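Local atomic coordinates of putative cell surface protein, similar to internalin proteins (Listeria monocytogenes EGD-e, PDB entry 5KZS), a protein that is of unknown function but resembles the internalins of Listeria, and probably uses its leucine-rich-repeat surface to bind a protein partner. Residues A[132-137]-A[155-160]; A[126-131]-A[143-148]; A[163-168]-A[187-192]. One frame throughout, in Å; residues are numbered along the deposited sequence.

Interaction 1 (A[132-137]-A[155-160]); sequences GSNLIG and DMMITS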
loop_
_atom_site.group_PDB
_atom_site.type_symbol
_atom_site.label_atom_id
_atom_site.label_comp_id
_atom_site.label_asym_id
_atom_site.label_seq_id
_atom_site.Cartn_x
_atom_site.Cartn_y
_atom_site.Cartn_z
ATOM N N GLY A 132 1.496 8.300 -0.053
ATOM C CA GLY A 132 2.624 9.215 -0.241
ATOM C C GLY A 132 2.923 10.124 0.930
ATOM O O GLY A 132 3.936 10.831 0.919
ATOM N N SER A 133 2.054 10.099 1.945
ATOM C CA SER A 133 2.234 10.888 3.158
ATOM C C SER A 133 2.299 9.972 4.396
ATOM O O SER A 133 1.569 8.977 4.481
ATOM C CB SER A 133 1.085 11.887 3.275
ATOM O OG SER A 133 1.010 12.699 2.115
ATOM N N ASN A 134 3.170 10.313 5.351
ATOM C CA ASN A 134 3.308 9.526 6.587
ATOM C C ASN A 134 1.986 9.530 7.326
ATOM O O ASN A 134 1.433 10.609 7.569
ATOM C CB ASN A 134 4.352 10.118 7.535
ATOM C CG ASN A 134 5.739 10.190 6.926
ATOM O OD1 ASN A 134 6.136 9.339 6.118
ATOM N ND2 ASN A 134 6.494 11.211 7.326
ATOM N N LEU A 135 1.476 8.355 7.680
ATOM C CA LEU A 135 0.259 8.276 8.470
ATOM C C LEU A 135 0.567 8.666 9.925
ATOM O O LEU A 135 1.524 8.169 10.508
ATOM C CB LEU A 135 -0.350 6.878 8.402
ATOM C CG LEU A 135 -1.747 6.716 9.007
ATOM C CD1 LEU A 135 -2.778 7.485 8.199
ATOM C CD2 LEU A 135 -2.130 5.251 9.061
ATOM N N ILE A 136 -0.222 9.590 10.476
ATOM C CA ILE A 136 -0.161 9.945 11.890
ATOM C C ILE A 136 -1.176 9.050 12.588
ATOM O O ILE A 136 -2.358 8.975 12.176
ATOM C CB ILE A 136 -0.522 11.421 12.194
ATOM C CG1 ILE A 136 0.243 12.391 11.286
ATOM C CG2 ILE A 136 -0.222 11.741 13.665
ATOM C CD1 ILE A 136 -0.347 13.783 11.271
ATOM N N GLY A 137 -0.704 8.398 13.653
ATOM C CA GLY A 137 -1.439 7.347 14.318
ATOM C C GLY A 137 -1.689 6.126 13.431
ATOM O O GLY A 137 -0.768 5.605 12.727
ATOM N N ASP A 155 2.887 3.830 0.767
ATOM C CA ASP A 155 3.980 4.787 1.004
ATOM C C ASP A 155 3.711 5.736 2.173
ATOM O O ASP A 155 4.067 6.918 2.126
ATOM C CB ASP A 155 4.299 5.583 -0.280
ATOM C CG ASP A 155 5.672 6.284 -0.233
ATOM O OD1 ASP A 155 6.541 5.918 0.588
ATOM O OD2 ASP A 155 5.877 7.222 -1.025
HETATM N N MSE A 156 3.097 5.210 3.235
HETATM C CA MSE A 156 2.737 6.029 4.402
HETATM C C MSE A 156 3.486 5.672 5.667
HETATM O O MSE A 156 3.174 6.212 6.707
HETATM C CB MSE A 156 1.229 5.914 4.656
HETATM C CG MSE A 156 0.393 6.237 3.434
HETATM SE SE MSE A 156 -1.485 6.503 3.958
HETATM C CE MSE A 156 -1.381 8.303 4.735
HETATM N N MSE A 157 4.486 4.795 5.603
HETATM C CA MSE A 157 5.185 4.297 6.808
HETATM C C MSE A 157 4.264 3.589 7.779
HETATM O O MSE A 157 4.460 3.659 8.981
HETATM C CB MSE A 157 5.987 5.385 7.520
HETATM C CG MSE A 157 6.902 6.079 6.535
HETATM SE SE MSE A 157 8.247 7.129 7.516
HETATM C CE MSE A 157 9.175 7.845 5.926
ATOM N N ILE A 158 3.274 2.876 7.244
ATOM C CA ILE A 158 2.325 2.085 8.028
ATOM C C ILE A 158 2.990 0.853 8.652
ATOM O O ILE A 158 3.729 0.139 7.976
ATOM C CB ILE A 158 1.098 1.671 7.156
ATOM C CG1 ILE A 158 0.124 2.852 7.050
ATOM C CG2 ILE A 158 0.361 0.445 7.706
ATOM C CD1 ILE A 158 -0.908 2.717 5.951
ATOM N N THR A 159 2.712 0.614 9.940
ATOM C CA THR A 159 3.149 -0.609 10.645
ATOM C C THR A 159 1.936 -1.469 11.021
ATOM O O THR A 159 0.792 -1.003 10.927
ATOM C CB THR A 159 4.036 -0.287 11.876
ATOM O OG1 THR A 159 3.472 0.780 12.637
ATOM C CG2 THR A 159 5.437 0.124 11.424
ATOM N N SER A 160 2.191 -2.717 11.424
ATOM C CA SER A 160 1.141 -3.734 11.654
ATOM C C SER A 160 0.129 -3.317 12.712
ATOM O O SER A 160 -1.062 -3.604 12.575
ATOM C CB SER A 160 1.765 -5.075 12.050
ATOM O OG SER A 160 2.750 -5.477 11.104
#
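Asn-134 and Met-156 bring their CA atoms to 4.2 Å where 132-137 and 155-160, the corresponding bends after two neighbouring parallel strands, stack in the leucine-rich-repeat solenoid. One backbone bond ties the bends: Leu-135 N donates to Met-156 O at 2.9 Å and 165°. The same oxygen also takes a CA-H...O contact from Asn-134 CA at 3.3 Å, while Met-156 CA makes one to Ser-133 O at 3.2 Å. Asn-180 OD1 receives N-H groups from both Met-156 and Ile-158, consistent with the hydrogen bonding continuing into the next coil.

The selenomethionine Met-156, bent at chi3 (77°), curls round Ser-133 O with CB, CG and CE all close to that oxygen, CE at 3.0 Å. Two apolar pairs accompany the backbone bond. With CG swung away from the backbone N (chi1 -171°), Leu-135 spreads both methyls over its neighbours: CD1 meets Met-156 CE at 3.8 Å, and CD2 meets Ile-158 CG1 at 3.9 Å. Asn-134 and Met-157 instead run side by side, pointing the same way. The amide NH2 of Asn-134 is weakly bonded to Asn-113, while its OD1 lies alongside the end of Met-157, 3.4 Å from each of CG, SE and CE.

Interaction 2 (A[126-131]-A[143-148]); sequences VTITMS and TGMPDL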
loop_
_atom_site.group_PDB
_atom_site.type_symbol
_atom_site.label_atom_id
_atom_site.label_comp_id
_atom_site.label_asym_id
_atom_site.label_seq_id
_atom_site.Cartn_x
_atom_site.Cartn_y
_atom_site.Cartn_z
ATOM N N VAL A 126 -16.934 6.088 -1.250
ATOM C CA VAL A 126 -16.565 4.871 -1.974
ATOM C C VAL A 126 -15.037 4.674 -2.050
ATOM O O VAL A 126 -14.581 3.545 -1.958
ATOM C CB VAL A 126 -17.266 4.875 -3.362
ATOM C CG1 VAL A 126 -16.576 3.988 -4.399
ATOM C CG2 VAL A 126 -18.732 4.480 -3.200
ATOM N N THR A 127 -14.255 5.744 -2.179
ATOM C CA THR A 127 -12.818 5.646 -2.429
ATOM C C THR A 127 -12.040 6.650 -1.602
ATOM O O THR A 127 -12.413 7.810 -1.554
ATOM C CB THR A 127 -12.531 5.947 -3.914
ATOM O OG1 THR A 127 -13.258 5.022 -4.726
ATOM C CG2 THR A 127 -11.026 5.868 -4.239
ATOM N N ILE A 128 -10.942 6.215 -0.997
ATOM C CA ILE A 128 -10.037 7.105 -0.259
ATOM C C ILE A 128 -8.611 6.788 -0.654
ATOM O O ILE A 128 -8.213 5.624 -0.720
ATOM C CB ILE A 128 -10.164 6.962 1.282
ATOM C CG1 ILE A 128 -11.592 7.299 1.715
ATOM C CG2 ILE A 128 -9.151 7.858 2.018
ATOM C CD1 ILE A 128 -11.841 7.223 3.210
ATOM N N THR A 129 -7.836 7.841 -0.860
ATOM C CA THR A 129 -6.482 7.716 -1.342
ATOM C C THR A 129 -5.627 8.728 -0.606
ATOM O O THR A 129 -5.779 9.927 -0.817
ATOM C CB THR A 129 -6.427 7.987 -2.864
ATOM O OG1 THR A 129 -7.378 7.153 -3.550
ATOM C CG2 THR A 129 -5.027 7.725 -3.400
HETATM N N MSE A 130 -4.738 8.256 0.263
HETATM C CA MSE A 130 -3.841 9.153 1.003
HETATM C C MSE A 130 -2.376 8.880 0.838
HETATM O O MSE A 130 -1.528 9.455 1.558
HETATM C CB MSE A 130 -4.271 9.012 2.438
HETATM C CG MSE A 130 -5.523 9.871 2.589
HETATM SE SE MSE A 130 -6.236 9.468 4.342
HETATM C CE MSE A 130 -5.017 10.689 5.297
ATOM N N SER A 131 -2.075 8.059 -0.173
ATOM C CA SER A 131 -0.767 7.485 -0.383
ATOM C C SER A 131 0.283 8.566 -0.511
ATOM O O SER A 131 -0.012 9.636 -1.002
ATOM C CB SER A 131 -0.794 6.629 -1.657
ATOM O OG SER A 131 -1.882 5.706 -1.656
ATOM N N THR A 143 -16.538 3.279 11.144
ATOM C CA THR A 143 -17.933 3.081 11.573
ATOM C C THR A 143 -18.981 3.711 10.651
ATOM O O THR A 143 -20.115 3.229 10.592
ATOM C CB THR A 143 -18.157 3.682 12.970
ATOM O OG1 THR A 143 -17.649 5.018 12.981
ATOM C CG2 THR A 143 -17.438 2.867 14.028
ATOM N N GLY A 144 -18.603 4.769 9.934
ATOM C CA GLY A 144 -19.565 5.629 9.228
ATOM C C GLY A 144 -19.507 5.672 7.715
ATOM O O GLY A 144 -20.059 6.600 7.110
HETATM N N MSE A 145 -18.860 4.677 7.111
HETATM C CA MSE A 145 -18.689 4.593 5.649
HETATM C C MSE A 145 -19.062 3.201 5.197
HETATM O O MSE A 145 -18.210 2.451 4.712
HETATM C CB MSE A 145 -17.257 4.970 5.261
HETATM C CG MSE A 145 -16.945 6.356 5.811
HETATM SE SE MSE A 145 -15.356 7.158 4.990
HETATM C CE MSE A 145 -13.941 6.444 6.152
ATOM N N PRO A 146 -20.348 2.850 5.344
ATOM C CA PRO A 146 -20.821 1.483 5.042
ATOM C C PRO A 146 -20.674 1.017 3.586
ATOM O O PRO A 146 -20.772 -0.190 3.340
ATOM C CB PRO A 146 -22.311 1.549 5.405
ATOM C CG PRO A 146 -22.671 2.965 5.153
ATOM C CD PRO A 146 -21.487 3.735 5.664
ATOM N N ASP A 147 -20.473 1.957 2.652
ATOM C CA ASP A 147 -20.275 1.652 1.223
ATOM C C ASP A 147 -18.821 1.782 0.718
ATOM O O ASP A 147 -18.596 1.735 -0.494
ATOM C CB ASP A 147 -21.197 2.558 0.371
ATOM C CG ASP A 147 -22.647 2.076 0.343
ATOM O OD1 ASP A 147 -22.883 0.836 0.321
ATOM O OD2 ASP A 147 -23.550 2.945 0.323
ATOM N N LEU A 148 -17.844 1.934 1.618
ATOM C CA LEU A 148 -16.446 2.116 1.214
ATOM C C LEU A 148 -15.981 0.866 0.483
ATOM O O LEU A 148 -16.058 -0.228 1.068
ATOM C CB LEU A 148 -15.543 2.357 2.426
ATOM C CG LEU A 148 -14.056 2.637 2.176
ATOM C CD1 LEU A 148 -13.875 3.982 1.503
ATOM C CD2 LEU A 148 -13.255 2.622 3.458
#
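Leu-148 pushes its CD1 methyl against the backbone of Val-126, 3.6 Å from the carbonyl O; 126-131 and 143-148 meet by van der Waals contact, with no hydrogen bond across. Val-126 CA and Leu-148 CA are 4.2 Å apart. Leu-148 carries CG anti to its backbone nitrogen (chi1 -177°), an orientation that lets CD1 reach both this carbonyl and Ile-128 CG1, the latter at 4.0 Å in an apolar pair. Ile-128, whose side chain sets out toward 143-148, stands at about a right angle to both of its apolar partners. Its terminal CD1 lies 3.7 Å from CE of the selenomethionine Met-145 and 3.9 Å from the SE of the same residue. Val-126 adds a looser edge, CG2 to Asp-147 O at 3.9 Å.

Met-145 to Leu-148 form a type I turn, closed by Leu-148 N to Met-145 O at 3.2 Å, which places both apolar side chains against Ile-128. Asp-147 OD1 forms a salt bridge with Lys-171, and Val-126 bonds through its backbone to Ser-149 and Gln-150, just before and at the start of strand 150-152, and to Asn-99 of the preceding coil.

A strand residue turned inward onto the apolar residues of the turn that leads into the next parallel strand is the arrangement of a leucine-rich-repeat solenoid, in which each coil closes on a continuous hydrophobic core.

Interaction 3 (A[163-168]-A[187-192]); sequences VPDFHT and DFQNLT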
loop_
_atom_site.group_PDB
_atom_site.type_symbol
_atom_site.label_atom_id
_atom_site.label_comp_id
_atom_site.label_asym_id
_atom_site.label_seq_id
_atom_site.Cartn_x
_atom_site.Cartn_y
_atom_site.Cartn_z
ATOM N N VAL A 163 -2.962 -1.243 11.477
ATOM C CA VAL A 163 -4.004 -1.889 10.685
ATOM C C VAL A 163 -4.963 -2.711 11.542
ATOM O O VAL A 163 -4.562 -3.721 12.095
ATOM C CB VAL A 163 -3.374 -2.821 9.648
ATOM C CG1 VAL A 163 -4.441 -3.371 8.699
ATOM C CG2 VAL A 163 -2.281 -2.077 8.883
ATOM N N PRO A 164 -6.242 -2.292 11.637
ATOM C CA PRO A 164 -7.243 -3.031 12.416
ATOM C C PRO A 164 -7.911 -4.114 11.571
ATOM O O PRO A 164 -7.821 -4.070 10.333
ATOM C CB PRO A 164 -8.264 -1.946 12.739
ATOM C CG PRO A 164 -8.259 -1.103 11.511
ATOM C CD PRO A 164 -6.848 -1.111 10.988
ATOM N N ASP A 165 -8.593 -5.056 12.221
ATOM C CA ASP A 165 -9.375 -6.053 11.495
ATOM C C ASP A 165 -10.736 -5.469 11.158
ATOM O O ASP A 165 -11.701 -5.679 11.887
ATOM C CB ASP A 165 -9.540 -7.331 12.304
ATOM C CG ASP A 165 -10.413 -8.364 11.600
ATOM O OD1 ASP A 165 -10.707 -8.179 10.390
ATOM O OD2 ASP A 165 -10.799 -9.360 12.262
ATOM N N PHE A 166 -10.813 -4.802 10.009
ATOM C CA PHE A 166 -11.944 -3.933 9.671
ATOM C C PHE A 166 -13.315 -4.615 9.785
ATOM O O PHE A 166 -13.610 -5.553 9.039
ATOM C CB PHE A 166 -11.798 -3.396 8.251
ATOM C CG PHE A 166 -10.568 -2.558 8.026
ATOM C CD1 PHE A 166 -10.532 -1.232 8.421
ATOM C CD2 PHE A 166 -9.457 -3.087 7.370
ATOM C CE1 PHE A 166 -9.407 -0.451 8.198
ATOM C CE2 PHE A 166 -8.328 -2.312 7.146
ATOM C CZ PHE A 166 -8.304 -0.990 7.560
ATOM N N HIS A 167 -14.152 -4.116 10.701
ATOM C CA HIS A 167 -15.448 -4.743 11.020
ATOM C C HIS A 167 -16.625 -4.189 10.213
ATOM O O HIS A 167 -17.539 -4.941 9.841
ATOM C CB HIS A 167 -15.757 -4.628 12.526
ATOM C CG HIS A 167 -14.799 -5.383 13.396
ATOM N ND1 HIS A 167 -13.717 -4.786 14.009
ATOM C CD2 HIS A 167 -14.747 -6.691 13.736
ATOM C CE1 HIS A 167 -13.039 -5.693 14.688
ATOM N NE2 HIS A 167 -13.643 -6.859 14.536
ATOM N N THR A 168 -16.603 -2.889 9.944
ATOM C CA THR A 168 -17.786 -2.195 9.447
ATOM C C THR A 168 -17.600 -1.611 8.030
ATOM O O THR A 168 -18.173 -0.562 7.701
ATOM C CB THR A 168 -18.200 -1.106 10.459
ATOM O OG1 THR A 168 -17.865 -1.539 11.787
ATOM C CG2 THR A 168 -19.692 -0.807 10.376
ATOM N N ASP A 187 -5.805 -11.444 10.164
ATOM C CA ASP A 187 -6.585 -12.383 9.365
ATOM C C ASP A 187 -7.981 -11.800 9.269
ATOM O O ASP A 187 -8.771 -11.945 10.187
ATOM C CB ASP A 187 -6.629 -13.772 10.020
ATOM C CG ASP A 187 -7.408 -14.793 9.189
ATOM O OD1 ASP A 187 -7.773 -14.489 8.032
ATOM O OD2 ASP A 187 -7.648 -15.915 9.685
ATOM N N PHE A 188 -8.283 -11.154 8.151
ATOM C CA PHE A 188 -9.501 -10.357 8.046
ATOM C C PHE A 188 -10.755 -11.221 8.046
ATOM O O PHE A 188 -10.843 -12.207 7.312
ATOM C CB PHE A 188 -9.472 -9.477 6.804
ATOM C CG PHE A 188 -8.296 -8.549 6.752
ATOM C CD1 PHE A 188 -8.216 -7.463 7.605
ATOM C CD2 PHE A 188 -7.263 -8.763 5.846
ATOM C CE1 PHE A 188 -7.129 -6.600 7.558
ATOM C CE2 PHE A 188 -6.175 -7.903 5.792
ATOM C CZ PHE A 188 -6.108 -6.817 6.648
ATOM N N GLN A 189 -11.720 -10.835 8.877
ATOM C CA GLN A 189 -12.927 -11.623 9.105
ATOM C C GLN A 189 -14.171 -11.138 8.333
ATOM O O GLN A 189 -15.015 -11.954 7.973
ATOM C CB GLN A 189 -13.207 -11.699 10.612
ATOM C CG GLN A 189 -12.093 -12.362 11.425
ATOM C CD GLN A 189 -11.896 -13.836 11.080
ATOM O OE1 GLN A 189 -10.799 -14.269 10.696
ATOM N NE2 GLN A 189 -12.968 -14.610 11.191
ATOM N N ASN A 190 -14.300 -9.840 8.068
ATOM C CA ASN A 190 -15.449 -9.351 7.285
ATOM C C ASN A 190 -15.043 -8.504 6.050
ATOM O O ASN A 190 -15.622 -7.440 5.776
ATOM C CB ASN A 190 -16.442 -8.615 8.210
ATOM C CG ASN A 190 -17.861 -8.556 7.637
ATOM O OD1 ASN A 190 -18.325 -9.503 6.995
ATOM N ND2 ASN A 190 -18.563 -7.444 7.883
ATOM N N LEU A 191 -14.047 -9.011 5.311
ATOM C CA LEU A 191 -13.684 -8.499 3.979
ATOM C C LEU A 191 -14.020 -9.567 2.946
ATOM O O LEU A 191 -13.199 -9.895 2.098
ATOM C CB LEU A 191 -12.191 -8.131 3.908
ATOM C CG LEU A 191 -11.675 -7.016 4.831
ATOM C CD1 LEU A 191 -10.183 -6.788 4.629
ATOM C CD2 LEU A 191 -12.432 -5.709 4.632
ATOM N N THR A 192 -15.249 -10.076 3.001
ATOM C CA THR A 192 -15.655 -11.230 2.189
ATOM C C THR A 192 -15.818 -10.910 0.699
ATOM O O THR A 192 -15.970 -11.828 -0.110
ATOM C CB THR A 192 -16.979 -11.840 2.683
ATOM O OG1 THR A 192 -18.024 -10.877 2.546
ATOM C CG2 THR A 192 -16.879 -12.284 4.146
#
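The carboxylate of Asp-165 accepts the backbone N-H of Gln-189: OD1 stands 3.2 Å from Gln-189 N, with an angle of 162° at the hydrogen. The donor comes to the syn side of OD1, only 17° out of the carboxylate plane. Asp-165 is the centre of an inverse gamma turn. Its CG lies anti to the backbone N (chi1 177°), and this torsion carries the carboxylate across to 187-192. OD2 rests against the aliphatic part of Gln-189, 3.4 Å from its CG. Further along, Asn-190 ND2 gives a weak bond to His-167 O at 3.3 Å. The imidazole of His-167 is engaged on its own side, its ND1 bonded to Asp-141.

Inside this polar edge the two phenylalanines approach obliquely, with Phe-166 CD2 4.2 Å from Phe-188 CE1. Pro-164 O lies at the edge of the Phe-188 ring and in its plane, 3.8 Å from CE1, while Leu-191 CD1 lies 3.3 Å above one face of that ring, toward the rim. Pro-164 O also sits over a face of the Phe-166 ring, toward the rim, and so touches both aromatics. Val-163 CG1 closes the edge of Phe-188 near CZ, and Leu-191 CD2 reaches Phe-166 CB at 4.3 Å.

Apolar rings and methyls thus fill the buried side, whereas the polar pairs lie along the more exposed edge. There the carboxylate bond to the peptide N-H of Gln-189 and the weaker Asn-190 bond probably help set the register of the two loops, although no regular strand joins them.

Overall arrangement
All three contacts lie in the middle of one leucine-rich-repeat solenoid, around strands 127-129, 150-152 and 174-176 of its nine-stranded parallel sheet. Interactions 1 and 2 alternate along the chain, and interaction 3 follows both. Their centres are about 17 Å (1 to 2), 19 Å (1 to 3) and 14 Å (2 to 3) apart. Direct packing links them: Met-156 CE lies 3.4 Å from Met-130 O, Ile-158 CG2 3.8 Å from Val-163 CG2, and Thr-143 O 4.1 Å from Thr-168 CG2. Interactions 1 and 3 join successive coils at two points of the circumference, while interaction 2 closes a coil, setting its first strand against its returning loop, giving a continuous, elongated body.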